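Local coordinates for maltose/maltodextrin-binding protein (Thermus thermophilus, PDB 2GH9) that binds maltotriose and, as a periplasmic maltose/maltodextrin-binding protein, probably delivers such sugars to a membrane transporter, at residues A[237-251]-A[320-332]. Numbering follows the deposited sequence.
Sequences LGDYKKAKVDFGIAP and PVVAGFSKVFPLG
Ile249 sets CG2 anti to its backbone N, which carries this methyl over the Phe325 ring, and CG1 anti to its carbonyl carbon (chi1 -64°), which brings CD1 to the ring atom CE2. CG2 stands over the middle of the ring in a CH-pi contact, 8° off the normal and 4.0 Å from the centroid. Ile249 CD1 closes on Phe325 CE2 at 3.3 Å. The ring itself swings back toward the strand because Phe325 CG lies beside its own backbone N, anti to the carbonyl carbon. A beta-branched residue suits this place, filling two directions at once. Gly324 C lies 3.7 Å from Ile249 CG2; a side chain on this residue would run into Ile249 CB, which suits a glycine. Cutting Ile249 back to an alanine removes CG2 and CD1, which would probably leave that face of Phe325 without its methyl and open a gap beside Val321.

Leu237 and Val321 meet tip to tip, CD1 to CG1 at 3.5 Å, and Val321 turns its other methyl, CG2, to the edge of the Phe247 ring. Farther along, Pro251 CB rests on Leu331 CD1 at 3.7 Å. One water donates to both Ile249 O and Gly324 O, bridging carbonyls across the seam. Strand 247-250 is an outer strand, paired with 116-120, and helix 320-326 runs beside it at 24°, an apolar strand-helix packing within the two-lobed periplasmic binding protein fold.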
ATOM      1  N   LEU A 237       7.756  -9.071  -0.151  1.00 22.80           N
ATOM      2  CA  LEU A 237       8.215 -10.267   0.537  1.00 23.96           C
ATOM      3  C   LEU A 237       8.402 -11.468  -0.368  1.00 25.29           C
ATOM      4  O   LEU A 237       9.262 -12.290  -0.082  1.00 24.90           O
ATOM      5  CB  LEU A 237       7.281 -10.625   1.694  1.00 24.34           C
ATOM      6  CG  LEU A 237       7.304  -9.634   2.853  1.00 24.16           C
ATOM      7  CD1 LEU A 237       6.383 -10.036   4.008  1.00 22.94           C
ATOM      8  CD2 LEU A 237       8.728  -9.393   3.366  1.00 24.45           C
ATOM      9  N   GLY A 238       7.617 -11.558  -1.448  1.00 25.68           N
ATOM     10  CA  GLY A 238       7.772 -12.617  -2.437  1.00 26.59           C
ATOM     11  C   GLY A 238       9.205 -12.679  -2.948  1.00 27.49           C
ATOM     12  O   GLY A 238       9.833 -13.740  -2.925  1.00 26.64           O
ATOM     13  N   ASP A 239       9.713 -11.525  -3.371  1.00 27.97           N
ATOM     14  CA  ASP A 239      11.077 -11.418  -3.893  1.00 29.30           C
ATOM     15  C   ASP A 239      12.139 -11.567  -2.813  1.00 29.40           C
ATOM     16  O   ASP A 239      13.215 -12.082  -3.102  1.00 30.00           O
ATOM     17  CB  ASP A 239      11.270 -10.114  -4.653  1.00 29.69           C
ATOM     18  CG  ASP A 239      10.381 -10.010  -5.884  1.00 32.33           C
ATOM     19  OD1 ASP A 239      10.325 -10.992  -6.650  1.00 34.11           O
ATOM     20  OD2 ASP A 239       9.764  -8.937  -6.108  1.00 35.25           O
ATOM     21  N   TYR A 240      11.833 -11.160  -1.573  1.00 29.73           N
ATOM     22  CA  TYR A 240      12.724 -11.425  -0.427  1.00 29.80           C
ATOM     23  C   TYR A 240      12.775 -12.910  -0.033  1.00 30.60           C
ATOM     24  O   TYR A 240      13.859 -13.417   0.308  1.00 30.62           O
ATOM     25  CB  TYR A 240      12.373 -10.575   0.822  1.00 28.81           C
ATOM     26  CG  TYR A 240      12.319  -9.071   0.607  1.00 27.91           C
ATOM     27  CD1 TYR A 240      12.848  -8.480  -0.549  1.00 27.17           C
ATOM     28  CD2 TYR A 240      11.754  -8.236   1.571  1.00 26.20           C
ATOM     29  CE1 TYR A 240      12.778  -7.111  -0.763  1.00 27.94           C
ATOM     30  CE2 TYR A 240      11.692  -6.853   1.372  1.00 28.23           C
ATOM     31  CZ  TYR A 240      12.204  -6.301   0.204  1.00 27.60           C
ATOM     32  OH  TYR A 240      12.150  -4.947  -0.019  1.00 27.36           O
ATOM     33  N   LYS A 241      11.622 -13.589  -0.025  1.00 31.03           N
ATOM     34  CA  LYS A 241      11.581 -15.034   0.202  1.00 32.05           C
ATOM     35  C   LYS A 241      12.372 -15.750  -0.906  1.00 32.98           C
ATOM     36  O   LYS A 241      13.160 -16.654  -0.628  1.00 33.63           O
ATOM     37  CB  LYS A 241      10.137 -15.577   0.249  1.00 31.70           C
ATOM     38  CG  LYS A 241       9.292 -15.152   1.436  1.00 31.66           C
ATOM     39  CD  LYS A 241       7.819 -15.564   1.256  1.00 31.00           C
ATOM     40  CE  LYS A 241       7.024 -15.374   2.549  1.00 30.13           C
ATOM     41  NZ  LYS A 241       5.579 -15.750   2.431  1.00 28.90           N
ATOM     42  N   LYS A 242      12.178 -15.325  -2.150  1.00 34.45           N
ATOM     43  CA  LYS A 242      12.847 -15.940  -3.309  1.00 35.09           C
ATOM     44  C   LYS A 242      14.366 -15.753  -3.293  1.00 35.76           C
ATOM     45  O   LYS A 242      15.114 -16.663  -3.675  1.00 35.76           O
ATOM     46  CB  LYS A 242      12.271 -15.399  -4.614  1.00 35.25           C
ATOM     47  CG  LYS A 242      12.754 -16.123  -5.874  1.00 35.87           C
ATOM     48  CD  LYS A 242      12.115 -15.533  -7.139  1.00 36.59           C
ATOM     49  CE  LYS A 242      12.952 -15.840  -8.385  1.00 38.96           C
ATOM     50  NZ  LYS A 242      12.333 -15.377  -9.672  1.00 40.27           N
ATOM     51  N   ALA A 243      14.822 -14.587  -2.835  1.00 36.00           N
ATOM     52  CA  ALA A 243      16.250 -14.332  -2.658  1.00 35.84           C
ATOM     53  C   ALA A 243      16.761 -14.891  -1.321  1.00 35.98           C
ATOM     54  O   ALA A 243      17.900 -14.642  -0.942  1.00 36.94           O
ATOM     55  CB  ALA A 243      16.546 -12.842  -2.764  1.00 35.69           C
ATOM     56  N   LYS A 244      15.911 -15.631  -0.614  1.00 36.00           N
ATOM     57  CA  LYS A 244      16.268 -16.324   0.628  1.00 36.23           C
ATOM     58  C   LYS A 244      16.740 -15.402   1.783  1.00 36.21           C
ATOM     59  O   LYS A 244      17.419 -15.873   2.706  1.00 36.49           O
ATOM     60  CB  LYS A 244      17.320 -17.427   0.353  1.00 37.02           C
ATOM     61  CG  LYS A 244      17.074 -18.299  -0.920  1.00 37.89           C
ATOM     62  CD  LYS A 244      15.693 -18.952  -0.938  1.00 39.82           C
ATOM     63  CE  LYS A 244      15.488 -19.877  -2.174  1.00 40.58           C
ATOM     64  NZ  LYS A 244      14.714 -19.306  -3.350  1.00 39.65           N
ATOM     65  N   VAL A 245      16.367 -14.117   1.747  1.00 35.57           N
ATOM     66  CA  VAL A 245      16.669 -13.186   2.845  1.00 35.16           C
ATOM     67  C   VAL A 245      15.867 -13.585   4.079  1.00 35.19           C
ATOM     68  O   VAL A 245      14.650 -13.767   3.989  1.00 35.08           O
ATOM     69  CB  VAL A 245      16.321 -11.699   2.492  1.00 35.33           C
ATOM     70  CG1 VAL A 245      16.480 -10.796   3.729  1.00 34.44           C
ATOM     71  CG2 VAL A 245      17.159 -11.195   1.312  1.00 34.68           C
ATOM     72  N   ASP A 246      16.546 -13.732   5.222  1.00 34.56           N
ATOM     73  CA  ASP A 246      15.859 -14.008   6.486  1.00 33.71           C
ATOM     74  C   ASP A 246      15.493 -12.674   7.134  1.00 32.82           C
ATOM     75  O   ASP A 246      16.350 -12.008   7.720  1.00 32.41           O
ATOM     76  CB  ASP A 246      16.728 -14.847   7.430  1.00 34.28           C
ATOM     77  CG  ASP A 246      15.985 -15.283   8.687  1.00 35.35           C
ATOM     78  OD1 ASP A 246      14.793 -15.644   8.624  1.00 39.57           O
ATOM     79  OD2 ASP A 246      16.603 -15.294   9.768  1.00 41.71           O
ATOM     80  N   PHE A 247      14.222 -12.289   7.011  1.00 31.31           N
ATOM     81  CA  PHE A 247      13.759 -10.970   7.460  1.00 30.03           C
ATOM     82  C   PHE A 247      12.895 -11.093   8.698  1.00 29.11           C
ATOM     83  O   PHE A 247      12.271 -12.138   8.952  1.00 28.77           O
ATOM     84  CB  PHE A 247      12.985 -10.226   6.347  1.00 30.15           C
ATOM     85  CG  PHE A 247      11.884 -11.039   5.747  1.00 29.78           C
ATOM     86  CD1 PHE A 247      12.098 -11.764   4.579  1.00 30.29           C
ATOM     87  CD2 PHE A 247      10.642 -11.119   6.374  1.00 30.92           C
ATOM     88  CE1 PHE A 247      11.082 -12.559   4.034  1.00 31.56           C
ATOM     89  CE2 PHE A 247       9.614 -11.907   5.837  1.00 30.52           C
ATOM     90  CZ  PHE A 247       9.833 -12.622   4.667  1.00 30.60           C
ATOM     91  N   GLY A 248      12.867 -10.012   9.470  1.00 27.12           N
ATOM     92  CA  GLY A 248      11.862  -9.817  10.496  1.00 26.29           C
ATOM     93  C   GLY A 248      11.001  -8.600  10.164  1.00 24.76           C
ATOM     94  O   GLY A 248      11.403  -7.736   9.407  1.00 23.94           O
ATOM     95  N   ILE A 249       9.807  -8.573  10.735  1.00 24.18           N
ATOM     96  CA  ILE A 249       8.856  -7.481  10.595  1.00 23.85           C
ATOM     97  C   ILE A 249       8.652  -6.851  11.966  1.00 23.37           C
ATOM     98  O   ILE A 249       8.339  -7.552  12.953  1.00 22.77           O
ATOM     99  CB  ILE A 249       7.504  -8.018  10.068  1.00 23.25           C
ATOM    100  CG1 ILE A 249       7.700  -8.591   8.658  1.00 24.99           C
ATOM    101  CG2 ILE A 249       6.405  -6.906  10.085  1.00 23.89           C
ATOM    102  CD1 ILE A 249       6.672  -9.611   8.236  1.00 25.31           C
ATOM    103  N   ALA A 250       8.807  -5.523  12.016  1.00 22.43           N
ATOM    104  CA  ALA A 250       8.639  -4.754  13.243  1.00 22.54           C
ATOM    105  C   ALA A 250       8.009  -3.392  12.909  1.00 22.09           C
ATOM    106  O   ALA A 250       8.092  -2.930  11.766  1.00 21.72           O
ATOM    107  CB  ALA A 250       9.986  -4.566  13.929  1.00 21.92           C
ATOM    108  N   PRO A 251       7.362  -2.751  13.907  1.00 22.62           N
ATOM    109  CA  PRO A 251       6.936  -1.371  13.713  1.00 22.19           C
ATOM    110  C   PRO A 251       8.155  -0.481  13.505  1.00 22.15           C
ATOM    111  O   PRO A 251       9.226  -0.783  13.992  1.00 20.27           O
ATOM    112  CB  PRO A 251       6.192  -1.000  15.007  1.00 22.62           C
ATOM    113  CG  PRO A 251       6.365  -2.148  15.960  1.00 23.26           C
ATOM    114  CD  PRO A 251       7.036  -3.286  15.244  1.00 22.64           C
ATOM    115  N   PRO A 320       4.988 -16.356  10.482  1.00 31.55           N
ATOM    116  CA  PRO A 320       5.818 -15.228  10.905  1.00 31.35           C
ATOM    117  C   PRO A 320       5.436 -13.865  10.294  1.00 30.34           C
ATOM    118  O   PRO A 320       5.495 -12.842  10.984  1.00 31.07           O
ATOM    119  CB  PRO A 320       7.204 -15.641  10.426  1.00 31.09           C
ATOM    120  CG  PRO A 320       7.159 -17.088  10.348  1.00 32.51           C
ATOM    121  CD  PRO A 320       5.805 -17.421   9.883  1.00 31.74           C
ATOM    122  N   VAL A 321       5.080 -13.876   9.011  1.00 29.21           N
ATOM    123  CA  VAL A 321       4.652 -12.673   8.290  1.00 28.28           C
ATOM    124  C   VAL A 321       3.315 -12.196   8.832  1.00 27.81           C
ATOM    125  O   VAL A 321       3.130 -11.003   9.073  1.00 27.22           O
ATOM    126  CB  VAL A 321       4.569 -12.916   6.747  1.00 27.43           C
ATOM    127  CG1 VAL A 321       4.010 -11.685   6.015  1.00 25.99           C
ATOM    128  CG2 VAL A 321       5.912 -13.271   6.182  1.00 26.24           C
ATOM    129  N   VAL A 322       2.382 -13.124   9.052  1.00 27.55           N
ATOM    130  CA  VAL A 322       1.065 -12.751   9.560  1.00 27.39           C
ATOM    131  C   VAL A 322       1.177 -12.243  11.004  1.00 26.92           C
ATOM    132  O   VAL A 322       0.635 -11.194  11.317  1.00 26.86           O
ATOM    133  CB  VAL A 322       0.036 -13.911   9.420  1.00 27.06           C
ATOM    134  CG1 VAL A 322      -1.314 -13.551  10.061  1.00 26.38           C
ATOM    135  CG2 VAL A 322      -0.148 -14.246   7.966  1.00 26.29           C
ATOM    136  N   ALA A 323       1.899 -12.963  11.856  1.00 27.54           N
ATOM    137  CA  ALA A 323       2.147 -12.526  13.250  1.00 27.80           C
ATOM    138  C   ALA A 323       2.848 -11.160  13.305  1.00 28.09           C
ATOM    139  O   ALA A 323       2.481 -10.298  14.118  1.00 29.42           O
ATOM    140  CB  ALA A 323       2.982 -13.567  14.006  1.00 28.44           C
ATOM    141  N   GLY A 324       3.837 -10.959  12.433  1.00 27.96           N
ATOM    142  CA  GLY A 324       4.542  -9.684  12.348  1.00 27.47           C
ATOM    143  C   GLY A 324       3.618  -8.523  11.992  1.00 27.50           C
ATOM    144  O   GLY A 324       3.580  -7.499  12.677  1.00 26.40           O
ATOM    145  N   PHE A 325       2.855  -8.670  10.926  1.00 26.79           N
ATOM    146  CA  PHE A 325       1.933  -7.597  10.542  1.00 26.94           C
ATOM    147  C   PHE A 325       0.718  -7.401  11.452  1.00 27.25           C
ATOM    148  O   PHE A 325       0.153  -6.287  11.493  1.00 27.63           O
ATOM    149  CB  PHE A 325       1.533  -7.718   9.068  1.00 26.11           C
ATOM    150  CG  PHE A 325       2.598  -7.243   8.133  1.00 25.07           C
ATOM    151  CD1 PHE A 325       2.766  -5.881   7.892  1.00 24.91           C
ATOM    152  CD2 PHE A 325       3.455  -8.131   7.530  1.00 24.29           C
ATOM    153  CE1 PHE A 325       3.761  -5.433   7.059  1.00 24.06           C
ATOM    154  CE2 PHE A 325       4.454  -7.684   6.686  1.00 24.18           C
ATOM    155  CZ  PHE A 325       4.605  -6.323   6.466  1.00 24.01           C
ATOM    156  N   SER A 326       0.344  -8.428  12.215  1.00 27.33           N
ATOM    157  CA  SER A 326      -0.716  -8.301  13.227  1.00 28.14           C
ATOM    158  C   SER A 326      -0.338  -7.349  14.366  1.00 28.22           C
ATOM    159  O   SER A 326      -1.199  -6.831  15.076  1.00 28.66           O
ATOM    160  CB  SER A 326      -1.109  -9.681  13.810  1.00 29.04           C
ATOM    161  OG  SER A 326      -0.333 -10.035  14.963  1.00 32.63           O
ATOM    162  N   LYS A 327       0.953  -7.111  14.543  1.00 28.04           N
ATOM    163  CA  LYS A 327       1.419  -6.202  15.556  1.00 27.64           C
ATOM    164  C   LYS A 327       1.598  -4.793  14.984  1.00 26.94           C
ATOM    165  O   LYS A 327       1.771  -3.841  15.734  1.00 27.19           O
ATOM    166  CB  LYS A 327       2.718  -6.744  16.167  1.00 29.40           C
ATOM    167  CG  LYS A 327       2.502  -8.036  17.032  1.00 30.83           C
ATOM    168  CD  LYS A 327       1.790  -7.690  18.359  1.00 34.42           C
ATOM    169  CE  LYS A 327       1.029  -8.897  19.018  1.00 35.99           C
ATOM    170  NZ  LYS A 327      -0.313  -9.190  18.412  1.00 38.03           N
ATOM    171  N   VAL A 328       1.550  -4.675  13.658  1.00 25.20           N
ATOM    172  CA  VAL A 328       1.709  -3.397  12.972  1.00 23.93           C
ATOM    173  C   VAL A 328       0.352  -2.812  12.591  1.00 23.67           C
ATOM    174  O   VAL A 328       0.121  -1.618  12.783  1.00 22.51           O
ATOM    175  CB  VAL A 328       2.633  -3.527  11.716  1.00 23.55           C
ATOM    176  CG1 VAL A 328       2.644  -2.223  10.914  1.00 22.10           C
ATOM    177  CG2 VAL A 328       4.035  -3.938  12.109  1.00 20.96           C
ATOM    178  N   PHE A 329      -0.567  -3.637  12.078  1.00 23.46           N
ATOM    179  CA  PHE A 329      -1.851  -3.098  11.603  1.00 23.46           C
ATOM    180  C   PHE A 329      -2.636  -2.277  12.613  1.00 23.80           C
ATOM    181  O   PHE A 329      -3.222  -1.269  12.251  1.00 22.87           O
ATOM    182  CB  PHE A 329      -2.773  -4.192  11.030  1.00 23.16           C
ATOM    183  CG  PHE A 329      -2.294  -4.800   9.720  1.00 22.96           C
ATOM    184  CD1 PHE A 329      -1.260  -4.234   8.969  1.00 21.20           C
ATOM    185  CD2 PHE A 329      -2.914  -5.941   9.234  1.00 23.52           C
ATOM    186  CE1 PHE A 329      -0.853  -4.813   7.780  1.00 22.03           C
ATOM    187  CE2 PHE A 329      -2.507  -6.529   8.056  1.00 22.28           C
ATOM    188  CZ  PHE A 329      -1.484  -5.954   7.312  1.00 23.36           C
ATOM    189  N   PRO A 330      -2.672  -2.703  13.882  1.00 24.52           N
ATOM    190  CA  PRO A 330      -3.407  -1.895  14.868  1.00 24.99           C
ATOM    191  C   PRO A 330      -2.853  -0.499  15.133  1.00 25.21           C
ATOM    192  O   PRO A 330      -3.564   0.332  15.699  1.00 25.51           O
ATOM    193  CB  PRO A 330      -3.320  -2.736  16.143  1.00 25.26           C
ATOM    194  CG  PRO A 330      -3.096  -4.120  15.657  1.00 25.49           C
ATOM    195  CD  PRO A 330      -2.146  -3.934  14.491  1.00 24.86           C
ATOM    196  N   LEU A 331      -1.609  -0.247  14.735  1.00 24.43           N
ATOM    197  CA  LEU A 331      -1.023   1.093  14.861  1.00 24.12           C
ATOM    198  C   LEU A 331      -1.501   2.075  13.778  1.00 23.96           C
ATOM    199  O   LEU A 331      -1.397   3.294  13.940  1.00 23.73           O
ATOM    200  CB  LEU A 331       0.489   0.990  14.809  1.00 23.27           C
ATOM    201  CG  LEU A 331       1.157   0.006  15.755  1.00 21.41           C
ATOM    202  CD1 LEU A 331       2.648   0.005  15.485  1.00 20.95           C
ATOM    203  CD2 LEU A 331       0.824   0.287  17.238  1.00 18.59           C
ATOM    204  N   GLY A 332      -2.058   1.533  12.694  1.00 24.06           N
ATOM    205  CA  GLY A 332      -2.315   2.287  11.481  1.00 24.61           C
ATOM    206  C   GLY A 332      -3.726   2.833  11.325  1.00 24.87           C
ATOM    207  O   GLY A 332      -4.560   2.681  12.212  1.00 25.77           O
TER
HETATM  208  O   HOH W   1       5.859  -7.112  14.370  1.00 29.47           O